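Local coordinates for protein SSD1 (PDB 7AM1) that binds mRNA untranslated regions and represses translation as a non-enzymatic pseudonuclease of the RNase II family, at residues Thr517-Leu522 with Arg542-Val547; Ser523-Leu528 with Ile625-Thr630; Leu573-Met578 with Tyr657-Ala662. All coordinates share one frame; numbering follows the deposited sequence.

Interaction 1: residues Thr517-Leu522 with Arg542-Val547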
ATOM      1  N   THR A 517      11.318  21.504   7.569  1.00 51.51           N
ATOM      2  CA  THR A 517      11.325  20.733   8.804  1.00 49.58           C
ATOM      3  C   THR A 517      10.867  19.313   8.498  1.00 46.21           C
ATOM      4  O   THR A 517      10.089  19.084   7.568  1.00 46.31           O
ATOM      5  CB  THR A 517      10.414  21.365   9.857  1.00 50.98           C
ATOM      6  OG1 THR A 517       9.072  21.424   9.359  1.00 52.75           O
ATOM      7  CG2 THR A 517      10.888  22.765  10.194  1.00 52.23           C
ATOM      8  N   LEU A 518      11.367  18.352   9.280  1.00 43.93           N
ATOM      9  CA  LEU A 518      11.099  16.948   8.980  1.00 43.67           C
ATOM     10  C   LEU A 518       9.615  16.619   9.090  1.00 43.16           C
ATOM     11  O   LEU A 518       9.133  15.713   8.404  1.00 42.93           O
ATOM     12  CB  LEU A 518      11.925  16.048   9.897  1.00 44.75           C
ATOM     13  CG  LEU A 518      13.432  16.075   9.632  1.00 45.93           C
ATOM     14  CD1 LEU A 518      14.200  15.424  10.772  1.00 47.32           C
ATOM     15  CD2 LEU A 518      13.756  15.383   8.313  1.00 44.58           C
ATOM     16  N   LEU A 519       8.875  17.336   9.936  1.00 43.45           N
ATOM     17  CA  LEU A 519       7.424  17.202   9.954  1.00 43.04           C
ATOM     18  C   LEU A 519       6.790  18.507   9.476  1.00 45.29           C
ATOM     19  O   LEU A 519       7.337  19.586   9.719  1.00 45.30           O
ATOM     20  CB  LEU A 519       6.903  16.867  11.355  1.00 43.09           C
ATOM     21  CG  LEU A 519       7.379  15.550  11.970  1.00 43.81           C
ATOM     22  CD1 LEU A 519       6.828  15.372  13.376  1.00 44.99           C
ATOM     23  CD2 LEU A 519       6.983  14.379  11.105  1.00 44.33           C
ATOM     24  N   PRO A 520       5.634  18.455   8.794  1.00 47.91           N
ATOM     25  CA  PRO A 520       4.853  17.254   8.474  1.00 48.09           C
ATOM     26  C   PRO A 520       5.499  16.387   7.393  1.00 45.24           C
ATOM     27  O   PRO A 520       6.300  16.876   6.598  1.00 45.19           O
ATOM     28  CB  PRO A 520       3.517  17.831   7.991  1.00 49.16           C
ATOM     29  CG  PRO A 520       3.884  19.147   7.399  1.00 49.58           C
ATOM     30  CD  PRO A 520       5.017  19.674   8.238  1.00 49.42           C
ATOM     31  N   THR A 521       5.133  15.110   7.361  1.00 42.13           N
ATOM     32  CA  THR A 521       5.711  14.140   6.443  1.00 39.15           C
ATOM     33  C   THR A 521       4.606  13.530   5.586  1.00 37.27           C
ATOM     34  O   THR A 521       3.412  13.727   5.829  1.00 37.03           O
ATOM     35  CB  THR A 521       6.481  13.060   7.222  1.00 39.17           C
ATOM     36  OG1 THR A 521       7.313  12.309   6.329  1.00 37.81           O
ATOM     37  CG2 THR A 521       5.519  12.121   7.952  1.00 39.83           C
ATOM     38  N   LEU A 522       5.012  12.800   4.554  1.00 35.86           N
ATOM     39  CA  LEU A 522       4.082  12.239   3.576  1.00 35.35           C
ATOM     40  C   LEU A 522       4.113  10.720   3.722  1.00 35.08           C
ATOM     41  O   LEU A 522       4.875  10.025   3.048  1.00 35.01           O
ATOM     42  CB  LEU A 522       4.443  12.693   2.172  1.00 36.31           C
ATOM     43  CG  LEU A 522       4.405  14.212   1.971  1.00 38.69           C
ATOM     44  CD1 LEU A 522       4.904  14.574   0.577  1.00 39.83           C
ATOM     45  CD2 LEU A 522       2.994  14.772   2.214  1.00 40.77           C
ATOM     46  N   ARG A 542       3.318   8.387  11.219  1.00 34.56           N
ATOM     47  CA  ARG A 542       4.771   8.368  11.109  1.00 35.48           C
ATOM     48  C   ARG A 542       5.294   9.209  12.267  1.00 37.48           C
ATOM     49  O   ARG A 542       4.722  10.262  12.566  1.00 39.93           O
ATOM     50  CB  ARG A 542       5.283   8.949   9.788  1.00 35.19           C
ATOM     51  CG  ARG A 542       4.772   8.288   8.532  1.00 35.82           C
ATOM     52  CD  ARG A 542       5.400   6.925   8.290  1.00 34.98           C
ATOM     53  NE  ARG A 542       4.833   6.315   7.092  1.00 34.61           N
ATOM     54  CZ  ARG A 542       5.279   5.199   6.527  1.00 33.94           C
ATOM     55  NH1 ARG A 542       6.307   4.542   7.049  1.00 32.97           N
ATOM     56  NH2 ARG A 542       4.689   4.736   5.435  1.00 34.70           N
ATOM     57  N   THR A 543       6.358   8.747  12.919  1.00 36.67           N
ATOM     58  CA  THR A 543       6.964   9.498  14.010  1.00 36.51           C
ATOM     59  C   THR A 543       8.202  10.243  13.525  1.00 36.51           C
ATOM     60  O   THR A 543       8.817   9.897  12.513  1.00 35.70           O
ATOM     61  CB  THR A 543       7.349   8.587  15.181  1.00 37.52           C
ATOM     62  OG1 THR A 543       8.435   7.735  14.797  1.00 36.93           O
ATOM     63  CG2 THR A 543       6.172   7.733  15.618  1.00 39.01           C
ATOM     64  N   LEU A 544       8.572  11.272  14.289  1.00 35.71           N
ATOM     65  CA  LEU A 544       9.785  12.023  13.997  1.00 36.84           C
ATOM     66  C   LEU A 544      10.998  11.106  13.946  1.00 36.27           C
ATOM     67  O   LEU A 544      11.826  11.216  13.037  1.00 35.13           O
ATOM     68  CB  LEU A 544       9.971  13.119  15.046  1.00 37.73           C
ATOM     69  CG  LEU A 544      11.246  13.956  14.975  1.00 37.91           C
ATOM     70  CD1 LEU A 544      11.380  14.585  13.598  1.00 38.92           C
ATOM     71  CD2 LEU A 544      11.247  15.027  16.063  1.00 39.18           C
ATOM     72  N   GLY A 545      11.115  10.188  14.908  1.00 38.93           N
ATOM     73  CA  GLY A 545      12.254   9.284  14.920  1.00 40.38           C
ATOM     74  C   GLY A 545      12.362   8.479  13.640  1.00 41.13           C
ATOM     75  O   GLY A 545      13.440   8.362  13.051  1.00 41.08           O
ATOM     76  N   PHE A 546      11.240   7.911  13.190  1.00 38.90           N
ATOM     77  CA  PHE A 546      11.259   7.181  11.929  1.00 36.42           C
ATOM     78  C   PHE A 546      11.696   8.085  10.781  1.00 35.58           C
ATOM     79  O   PHE A 546      12.502   7.681   9.937  1.00 35.69           O
ATOM     80  CB  PHE A 546       9.888   6.582  11.621  1.00 35.21           C
ATOM     81  CG  PHE A 546       9.795   5.999  10.232  1.00 34.54           C
ATOM     82  CD1 PHE A 546      10.208   4.699   9.980  1.00 36.19           C
ATOM     83  CD2 PHE A 546       9.350   6.768   9.167  1.00 33.31           C
ATOM     84  CE1 PHE A 546      10.148   4.164   8.692  1.00 36.16           C
ATOM     85  CE2 PHE A 546       9.294   6.240   7.881  1.00 32.72           C
ATOM     86  CZ  PHE A 546       9.693   4.938   7.646  1.00 34.34           C
ATOM     87  N   VAL A 547      11.175   9.314  10.735  1.00 34.80           N
ATOM     88  CA  VAL A 547      11.467  10.205   9.616  1.00 34.14           C
ATOM     89  C   VAL A 547      12.946  10.570   9.601  1.00 35.30           C
ATOM     90  O   VAL A 547      13.571  10.635   8.534  1.00 34.40           O
ATOM     91  CB  VAL A 547      10.576  11.459   9.695  1.00 35.55           C
ATOM     92  CG1 VAL A 547      11.013  12.503   8.679  1.00 37.51           C
ATOM     93  CG2 VAL A 547       9.118  11.092   9.475  1.00 33.89           C
TER

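Interaction 2: residues Ser523-Leu528 with Ile625-Thr630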
ATOM      1  N   SER A 523       3.260  10.210   4.613  1.00 34.03           N
ATOM      2  CA  SER A 523       3.276   8.788   4.929  1.00 33.05           C
ATOM      3  C   SER A 523       2.843   7.941   3.743  1.00 33.80           C
ATOM      4  O   SER A 523       3.369   6.843   3.536  1.00 34.05           O
ATOM      5  CB  SER A 523       2.371   8.510   6.124  1.00 33.28           C
ATOM      6  OG  SER A 523       2.381   7.132   6.430  1.00 33.06           O
ATOM      7  N   LEU A 524       1.884   8.426   2.955  1.00 35.10           N
ATOM      8  CA  LEU A 524       1.396   7.630   1.835  1.00 36.34           C
ATOM      9  C   LEU A 524       2.439   7.563   0.722  1.00 37.60           C
ATOM     10  O   LEU A 524       2.642   6.503   0.118  1.00 38.46           O
ATOM     11  CB  LEU A 524       0.066   8.198   1.328  1.00 36.71           C
ATOM     12  CG  LEU A 524      -1.078   8.223   2.355  1.00 37.87           C
ATOM     13  CD1 LEU A 524      -2.362   8.791   1.760  1.00 39.71           C
ATOM     14  CD2 LEU A 524      -1.351   6.853   2.963  1.00 36.70           C
ATOM     15  N   LEU A 525       3.133   8.668   0.448  1.00 37.26           N
ATOM     16  CA  LEU A 525       4.171   8.613  -0.577  1.00 37.60           C
ATOM     17  C   LEU A 525       5.288   7.654  -0.171  1.00 34.20           C
ATOM     18  O   LEU A 525       5.820   6.925  -1.013  1.00 33.64           O
ATOM     19  CB  LEU A 525       4.728  10.004  -0.864  1.00 40.16           C
ATOM     20  CG  LEU A 525       3.746  11.053  -1.395  1.00 42.78           C
ATOM     21  CD1 LEU A 525       4.510  12.174  -2.101  1.00 44.31           C
ATOM     22  CD2 LEU A 525       2.686  10.459  -2.309  1.00 43.61           C
ATOM     23  N   GLU A 526       5.643   7.616   1.118  1.00 33.79           N
ATOM     24  CA  GLU A 526       6.625   6.630   1.570  1.00 33.11           C
ATOM     25  C   GLU A 526       6.194   5.217   1.187  1.00 32.78           C
ATOM     26  O   GLU A 526       7.016   4.411   0.734  1.00 30.66           O
ATOM     27  CB  GLU A 526       6.838   6.749   3.082  1.00 33.37           C
ATOM     28  CG  GLU A 526       7.424   5.511   3.777  1.00 33.96           C
ATOM     29  CD  GLU A 526       8.850   5.171   3.363  1.00 35.58           C
ATOM     30  OE1 GLU A 526       9.503   5.986   2.673  1.00 35.32           O
ATOM     31  OE2 GLU A 526       9.325   4.081   3.752  1.00 35.89           O
ATOM     32  N   SER A 527       4.900   4.906   1.336  1.00 34.62           N
ATOM     33  CA  SER A 527       4.419   3.553   1.077  1.00 33.75           C
ATOM     34  C   SER A 527       4.447   3.202  -0.404  1.00 32.89           C
ATOM     35  O   SER A 527       4.312   2.023  -0.744  1.00 33.51           O
ATOM     36  CB  SER A 527       3.003   3.358   1.648  1.00 34.21           C
ATOM     37  OG  SER A 527       2.005   3.928   0.822  1.00 34.48           O
ATOM     38  N   LEU A 528       4.596   4.189  -1.290  1.00 32.45           N
ATOM     39  CA  LEU A 528       4.874   3.880  -2.684  1.00 33.60           C
ATOM     40  C   LEU A 528       6.242   3.236  -2.863  1.00 34.20           C
ATOM     41  O   LEU A 528       6.450   2.532  -3.854  1.00 34.03           O
ATOM     42  CB  LEU A 528       4.792   5.141  -3.543  1.00 34.99           C
ATOM     43  CG  LEU A 528       3.405   5.759  -3.723  1.00 38.40           C
ATOM     44  CD1 LEU A 528       3.527   7.143  -4.354  1.00 40.73           C
ATOM     45  CD2 LEU A 528       2.506   4.853  -4.572  1.00 38.89           C
ATOM     46  N   ILE A 625      -3.837  12.107  -0.118  1.00 37.94           N
ATOM     47  CA  ILE A 625      -4.601  10.941  -0.558  1.00 37.04           C
ATOM     48  C   ILE A 625      -4.878  11.038  -2.053  1.00 36.09           C
ATOM     49  O   ILE A 625      -4.657  10.083  -2.806  1.00 36.30           O
ATOM     50  CB  ILE A 625      -5.903  10.800   0.255  1.00 39.06           C
ATOM     51  CG1 ILE A 625      -5.595  10.352   1.689  1.00 38.57           C
ATOM     52  CG2 ILE A 625      -6.851   9.807  -0.419  1.00 40.37           C
ATOM     53  CD1 ILE A 625      -6.778  10.476   2.657  1.00 38.98           C
ATOM     54  N   LEU A 626      -5.333  12.208  -2.511  1.00 35.35           N
ATOM     55  CA  LEU A 626      -5.606  12.394  -3.933  1.00 37.16           C
ATOM     56  C   LEU A 626      -4.352  12.180  -4.774  1.00 36.24           C
ATOM     57  O   LEU A 626      -4.402  11.528  -5.825  1.00 36.37           O
ATOM     58  CB  LEU A 626      -6.179  13.790  -4.174  1.00 40.43           C
ATOM     59  CG  LEU A 626      -7.522  14.092  -3.502  1.00 42.71           C
ATOM     60  CD1 LEU A 626      -7.953  15.520  -3.789  1.00 44.56           C
ATOM     61  CD2 LEU A 626      -8.591  13.115  -3.943  1.00 43.38           C
ATOM     62  N   LEU A 627      -3.218  12.728  -4.332  1.00 36.10           N
ATOM     63  CA  LEU A 627      -1.970  12.550  -5.064  1.00 38.04           C
ATOM     64  C   LEU A 627      -1.562  11.083  -5.094  1.00 36.74           C
ATOM     65  O   LEU A 627      -1.186  10.553  -6.145  1.00 37.25           O
ATOM     66  CB  LEU A 627      -0.876  13.405  -4.427  1.00 39.40           C
ATOM     67  CG  LEU A 627       0.521  13.284  -5.032  1.00 41.88           C
ATOM     68  CD1 LEU A 627       0.494  13.647  -6.504  1.00 44.32           C
ATOM     69  CD2 LEU A 627       1.497  14.163  -4.280  1.00 42.17           C
ATOM     70  N   PHE A 628      -1.670  10.405  -3.952  1.00 36.35           N
ATOM     71  CA  PHE A 628      -1.266   9.007  -3.843  1.00 37.60           C
ATOM     72  C   PHE A 628      -1.988   8.132  -4.860  1.00 41.03           C
ATOM     73  O   PHE A 628      -1.404   7.170  -5.378  1.00 41.10           O
ATOM     74  CB  PHE A 628      -1.531   8.546  -2.406  1.00 37.15           C
ATOM     75  CG  PHE A 628      -1.327   7.084  -2.174  1.00 38.19           C
ATOM     76  CD1 PHE A 628      -0.055   6.557  -2.057  1.00 38.10           C
ATOM     77  CD2 PHE A 628      -2.412   6.238  -2.030  1.00 39.83           C
ATOM     78  CE1 PHE A 628       0.131   5.208  -1.826  1.00 38.57           C
ATOM     79  CE2 PHE A 628      -2.232   4.888  -1.802  1.00 40.71           C
ATOM     80  CZ  PHE A 628      -0.957   4.374  -1.698  1.00 40.12           C
ATOM     81  N   LYS A 629      -3.238   8.471  -5.186  1.00 43.18           N
ATOM     82  CA  LYS A 629      -4.028   7.654  -6.092  1.00 44.97           C
ATOM     83  C   LYS A 629      -3.553   7.729  -7.531  1.00 44.90           C
ATOM     84  O   LYS A 629      -3.883   6.840  -8.323  1.00 45.04           O
ATOM     85  CB  LYS A 629      -5.486   8.105  -6.095  1.00 47.65           C
ATOM     86  CG  LYS A 629      -6.225   7.939  -4.818  1.00 49.50           C
ATOM     87  CD  LYS A 629      -7.647   8.407  -5.037  1.00 51.06           C
ATOM     88  CE  LYS A 629      -8.445   8.361  -3.769  1.00 49.40           C
ATOM     89  NZ  LYS A 629      -9.880   8.324  -4.096  1.00 48.58           N
ATOM     90  N   THR A 630      -2.785   8.749  -7.890  1.00 43.59           N
ATOM     91  CA  THR A 630      -2.380   8.920  -9.276  1.00 45.53           C
ATOM     92  C   THR A 630      -1.131   8.130  -9.632  1.00 45.44           C
ATOM     93  O   THR A 630      -0.713   8.157 -10.794  1.00 46.29           O
ATOM     94  CB  THR A 630      -2.146  10.404  -9.577  1.00 47.90           C
ATOM     95  OG1 THR A 630      -0.988  10.863  -8.866  1.00 48.85           O
ATOM     96  CG2 THR A 630      -3.357  11.230  -9.170  1.00 49.23           C
TER

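Interaction 3: residues Leu573-Met578 with Tyr657-Ala662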
ATOM      1  N   LEU A 573      21.303  -2.826 -10.394  1.00 39.34           N
ATOM      2  CA  LEU A 573      19.921  -2.992  -9.950  1.00 39.62           C
ATOM      3  C   LEU A 573      19.516  -1.700  -9.254  1.00 37.91           C
ATOM      4  O   LEU A 573      20.057  -1.359  -8.197  1.00 39.16           O
ATOM      5  CB  LEU A 573      19.765  -4.193  -9.023  1.00 42.43           C
ATOM      6  CG  LEU A 573      18.318  -4.525  -8.616  1.00 45.83           C
ATOM      7  CD1 LEU A 573      18.277  -5.864  -7.900  1.00 48.33           C
ATOM      8  CD2 LEU A 573      17.660  -3.458  -7.742  1.00 45.81           C
ATOM      9  N   LEU A 574      18.598  -0.969  -9.864  1.00 35.95           N
ATOM     10  CA  LEU A 574      18.153   0.331  -9.398  1.00 35.71           C
ATOM     11  C   LEU A 574      16.662   0.266  -9.078  1.00 38.60           C
ATOM     12  O   LEU A 574      16.015  -0.773  -9.224  1.00 39.19           O
ATOM     13  CB  LEU A 574      18.462   1.391 -10.456  1.00 37.19           C
ATOM     14  CG  LEU A 574      19.948   1.522 -10.812  1.00 37.81           C
ATOM     15  CD1 LEU A 574      20.145   2.493 -11.970  1.00 38.08           C
ATOM     16  CD2 LEU A 574      20.751   1.967  -9.605  1.00 38.54           C
ATOM     17  N   ARG A 575      16.109   1.397  -8.649  1.00 37.87           N
ATOM     18  CA  ARG A 575      14.698   1.476  -8.293  1.00 37.38           C
ATOM     19  C   ARG A 575      14.173   2.828  -8.739  1.00 37.17           C
ATOM     20  O   ARG A 575      14.752   3.862  -8.395  1.00 37.56           O
ATOM     21  CB  ARG A 575      14.496   1.281  -6.789  1.00 35.03           C
ATOM     22  CG  ARG A 575      13.041   1.250  -6.346  1.00 33.79           C
ATOM     23  CD  ARG A 575      12.939   0.666  -4.951  1.00 31.52           C
ATOM     24  NE  ARG A 575      11.570   0.599  -4.460  1.00 30.68           N
ATOM     25  CZ  ARG A 575      10.707  -0.369  -4.757  1.00 30.27           C
ATOM     26  NH1 ARG A 575      11.043  -1.360  -5.576  1.00 30.18           N
ATOM     27  NH2 ARG A 575       9.490  -0.334  -4.238  1.00 30.16           N
ATOM     28  N   ARG A 576      13.118   2.819  -9.540  1.00 35.34           N
ATOM     29  CA  ARG A 576      12.541   4.053 -10.039  1.00 35.69           C
ATOM     30  C   ARG A 576      11.067   4.121  -9.670  1.00 35.63           C
ATOM     31  O   ARG A 576      10.468   3.150  -9.209  1.00 36.06           O
ATOM     32  CB  ARG A 576      12.718   4.183 -11.554  1.00 36.77           C
ATOM     33  CG  ARG A 576      11.969   3.158 -12.392  1.00 38.73           C
ATOM     34  CD  ARG A 576      12.245   3.456 -13.843  1.00 45.03           C
ATOM     35  NE  ARG A 576      11.449   2.649 -14.757  1.00 50.29           N
ATOM     36  CZ  ARG A 576      11.108   3.035 -15.982  1.00 55.02           C
ATOM     37  NH1 ARG A 576      11.472   4.230 -16.431  1.00 56.95           N
ATOM     38  NH2 ARG A 576      10.394   2.227 -16.754  1.00 56.14           N
ATOM     39  N   GLN A 577      10.490   5.297  -9.885  1.00 36.81           N
ATOM     40  CA  GLN A 577       9.086   5.534  -9.575  1.00 39.19           C
ATOM     41  C   GLN A 577       8.603   6.610 -10.531  1.00 42.61           C
ATOM     42  O   GLN A 577       9.114   7.734 -10.508  1.00 40.05           O
ATOM     43  CB  GLN A 577       8.908   5.956  -8.119  1.00 38.59           C
ATOM     44  CG  GLN A 577       7.510   5.738  -7.571  1.00 39.30           C
ATOM     45  CD  GLN A 577       6.605   6.933  -7.770  1.00 41.46           C
ATOM     46  OE1 GLN A 577       7.064   8.075  -7.820  1.00 43.53           O
ATOM     47  NE2 GLN A 577       5.304   6.678  -7.854  1.00 40.76           N
ATOM     48  N   MET A 578       7.656   6.252 -11.393  1.00 48.31           N
ATOM     49  CA  MET A 578       7.294   7.115 -12.504  1.00 53.71           C
ATOM     50  C   MET A 578       6.338   8.211 -12.057  1.00 49.76           C
ATOM     51  O   MET A 578       5.482   8.012 -11.190  1.00 48.95           O
ATOM     52  CB  MET A 578       6.665   6.298 -13.634  1.00 63.15           C
ATOM     53  CG  MET A 578       7.090   6.764 -15.025  1.00 73.47           C
ATOM     54  SD  MET A 578       6.845   5.524 -16.316  1.00 80.66           S
ATOM     55  N   TYR A 657      18.069   5.921  -7.705  1.00 36.03           N
ATOM     56  CA  TYR A 657      17.780   5.328  -6.408  1.00 34.79           C
ATOM     57  C   TYR A 657      17.961   3.823  -6.517  1.00 36.17           C
ATOM     58  O   TYR A 657      17.970   3.254  -7.612  1.00 39.07           O
ATOM     59  CB  TYR A 657      16.355   5.688  -5.947  1.00 33.33           C
ATOM     60  CG  TYR A 657      16.105   5.545  -4.460  1.00 33.06           C
ATOM     61  CD1 TYR A 657      16.810   6.322  -3.543  1.00 35.18           C
ATOM     62  CD2 TYR A 657      15.136   4.672  -3.972  1.00 33.46           C
ATOM     63  CE1 TYR A 657      16.592   6.205  -2.188  1.00 34.95           C
ATOM     64  CE2 TYR A 657      14.906   4.553  -2.610  1.00 33.21           C
ATOM     65  CZ  TYR A 657      15.640   5.328  -1.723  1.00 33.84           C
ATOM     66  OH  TYR A 657      15.430   5.228  -0.365  1.00 33.32           O
ATOM     67  N   THR A 658      18.125   3.193  -5.359  1.00 34.62           N
ATOM     68  CA  THR A 658      18.071   1.743  -5.243  1.00 35.08           C
ATOM     69  C   THR A 658      17.800   1.401  -3.784  1.00 33.97           C
ATOM     70  O   THR A 658      17.570   2.288  -2.953  1.00 34.36           O
ATOM     71  CB  THR A 658      19.354   1.071  -5.743  1.00 37.83           C
ATOM     72  OG1 THR A 658      19.137  -0.347  -5.808  1.00 39.05           O
ATOM     73  CG2 THR A 658      20.529   1.352  -4.818  1.00 39.36           C
ATOM     74  N   HIS A 659      17.842   0.110  -3.468  1.00 33.99           N
ATOM     75  CA  HIS A 659      17.576  -0.380  -2.123  1.00 34.09           C
ATOM     76  C   HIS A 659      18.798  -1.111  -1.591  1.00 35.88           C
ATOM     77  O   HIS A 659      19.210  -2.138  -2.145  1.00 35.84           O
ATOM     78  CB  HIS A 659      16.345  -1.284  -2.104  1.00 32.49           C
ATOM     79  CG  HIS A 659      15.065  -0.535  -1.920  1.00 32.43           C
ATOM     80  ND1 HIS A 659      13.837  -1.158  -1.909  1.00 30.59           N
ATOM     81  CD2 HIS A 659      14.821   0.783  -1.726  1.00 32.02           C
ATOM     82  CE1 HIS A 659      12.890  -0.254  -1.733  1.00 32.08           C
ATOM     83  NE2 HIS A 659      13.460   0.931  -1.611  1.00 30.69           N
ATOM     84  N   PHE A 660      19.355  -0.578  -0.504  1.00 38.01           N
ATOM     85  CA  PHE A 660      20.582  -1.065   0.110  1.00 37.64           C
ATOM     86  C   PHE A 660      20.476  -1.203   1.622  1.00 36.24           C
ATOM     87  O   PHE A 660      21.218  -2.011   2.194  1.00 36.38           O
ATOM     88  CB  PHE A 660      21.738  -0.111  -0.257  1.00 37.67           C
ATOM     89  CG  PHE A 660      22.954  -0.199   0.634  1.00 40.36           C
ATOM     90  CD1 PHE A 660      24.009  -1.042   0.312  1.00 42.75           C
ATOM     91  CD2 PHE A 660      23.074   0.614   1.753  1.00 40.97           C
ATOM     92  CE1 PHE A 660      25.141  -1.103   1.114  1.00 45.18           C
ATOM     93  CE2 PHE A 660      24.204   0.557   2.559  1.00 43.37           C
ATOM     94  CZ  PHE A 660      25.239  -0.301   2.237  1.00 45.13           C
ATOM     95  N   THR A 661      19.532  -0.514   2.273  1.00 35.52           N
ATOM     96  CA  THR A 661      19.542  -0.323   3.718  1.00 36.26           C
ATOM     97  C   THR A 661      18.743  -1.360   4.507  1.00 37.96           C
ATOM     98  O   THR A 661      18.659  -1.236   5.734  1.00 38.86           O
ATOM     99  CB  THR A 661      19.001   1.080   4.071  1.00 37.67           C
ATOM    100  OG1 THR A 661      17.800   1.343   3.327  1.00 39.22           O
ATOM    101  CG2 THR A 661      20.037   2.173   3.777  1.00 37.15           C
ATOM    102  N   ALA A 662      18.157  -2.373   3.866  1.00 37.55           N
ATOM    103  CA  ALA A 662      17.300  -3.333   4.569  1.00 37.54           C
ATOM    104  C   ALA A 662      17.490  -4.743   4.018  1.00 38.35           C
ATOM    105  O   ALA A 662      16.534  -5.398   3.593  1.00 38.07           O
ATOM    106  CB  ALA A 662      15.835  -2.900   4.486  1.00 35.13           C
TER
HETATM  107  O   HOH W   1      16.793   4.748 -10.126  1.00 38.92           O

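Interaction 1: residues Thr517-Leu522 with Arg542-Val547
Leu518 and Val547 face each other across 6.8 Å between their CA atoms, where the irregular chain of Thr517-Leu522 runs past the first turn of the helix beginning at Leu544. The contact is mostly apolar. Val547 sits among Leu518, Leu519 and Thr521. Val547 CG1 lies against the backbone of Leu518, 3.7 Å from Leu518 O, and also touches Leu518 CB. Its other methyl turns to Thr521, with Val547 CG2 3.8 Å from Thr521 OG1. Leu544 has CG anti to the backbone N (chi1 176°), which carries CD1 across Leu518 at about a right angle. Leu544 CD1 then sits 4.0 Å from Leu518 CB. Leu519 spans both helix residues, more loosely, through its two methyls. At the far end Thr521 CG2 rests on the aliphatic base of Arg542, 3.7 Å from Arg542 CB. The polar end of Arg542 leads elsewhere, to Ser523.

The loop is shaped by a cis peptide before Pro520. It is also tied by Thr517 OG1, which donates to Leu519 O at 2.6 Å. On the other side Thr543 caps its helix: Thr543 OG1 accepts from Phe546 N at 3.2 Å, nearly straight at 169°. Asp484 also bonds to this OG1 and to Gly545 N. The contact thus joins an N-capped helix start to the loop between helices 495-510 and 523-529, within the RNB domain.

Interaction 2: residues Ser523-Leu528 with Ile625-Thr630
Phe628 reaches from its helix into the side of helix 523-528 and meets three of its residues. Phe628 CG, anti to the backbone N (chi1 173°), carries the ring out between the helices to helix 523-528. All three neighbours approach the ring obliquely. Leu524 contributes its CB, 3.8 Å from Phe628 CD1, and its carbonyl, with Leu524 O 3.4 Å from Phe628 CE1. Ser527 adds its hydroxyl, Ser527 OG lying 3.5 Å from Phe628 CE1. Leu528 slides past the ring in the opposite direction and sets CD2 3.6 Å from Phe628 CE1.

The Ser527 hydroxyl is held in place within its own helix. Ser527 OG lies between the backbone N and the carbonyl carbon (chi1 79°), and donates to Leu524 O at 2.7 Å. The bond is in the carbonyl plane, on a lone pair. The ring packs beside a hydroxyl and a carbonyl that are bonded to each other.

The two helices belong to the helical part of the RNB domain and run nearly parallel. The axes of segments 523-528 and 625-629 come within 9.5 Å, 17° apart. Leu524 also points its CD1 at the flank of Ile625, 3.6 Å from Ile625 CG1. Leu525 meets Leu627 more loosely, methyl to methyl, with Leu525 CD1 4.2 Å from Leu627 CD2. With an alanine in place of Phe628, Leu524, Ser527 and Leu528 would probably lose their shared partner and a gap would be likely to open between the helices.

Tyr707 of helix 689-725 touches both Ser527 and Phe628. Glu624, one turn before Phe628, accepts from Leu524 N and so ties the start of helix 523-529 to helix 617-629. A pentaethylene glycol, probably from the crystallisation liquor, lies near Phe628.

Interaction 3: residues Leu573-Met578 with Tyr657-Ala662
Leu574 and Thr658 bring their CA atoms within 4.4 Å where strand 573-576 meets the irregular chain of Tyr657-Ala662. The touching parts run 110° apart, and two direct hydrogen bonds link them. Arg575 N donates to Tyr657 O at 2.8 Å. Thr658 OG1 donates to Leu573 O, also at 2.8 Å. Thr658 turns its hydroxyl away from its backbone N and onto this carbonyl. A water adds a bridge: it accepts from Tyr657 N at 3.0 Å and probably donates to Arg575 O, 2.8 Å away.

Strand 573-576 forms a two-stranded antiparallel sheet with strand 635-638, and both segments lie in the RNB domain. The loop here crosses the strand instead of extending the sheet, and runs on to helix 668-681.

Arg575 lays its extended chain over one face of the His659 ring. Arg575 CD stands 3.4 Å from the centroid of the His659 ring, a CH-pi contact 15° off the normal. Its guanidinium follows, inclined 30° to the ring plane, with Arg575 NE 3.1 Å from His659 CE1. Asp529 joins the pair from outside: it forms a salt bridge with Arg575 NE and accepts from His659 NE2. The other ring nitrogen, His659 ND1, bonds to Tyr636 OH.

All three contacts lie in the RNB domain. The centres of interactions 1 and 2 are 15 Å apart, those of 2 and 3 are 17 Å apart, and those of 1 and 3 are 21 Å apart. Interaction 1 flows straight into interaction 2, since Leu522 is followed by helix 523-529. The two also touch where Arg542 meets Ser523. Interaction 3 touches interaction 2 through Leu528 and Gln577. Helix 544-568 leads from interaction 1 toward strand 573-576, and interaction 1 closes before interaction 3 opens. Interaction 2 pairs segments 97 residues apart in the chain, and these alternate with the segments of both others.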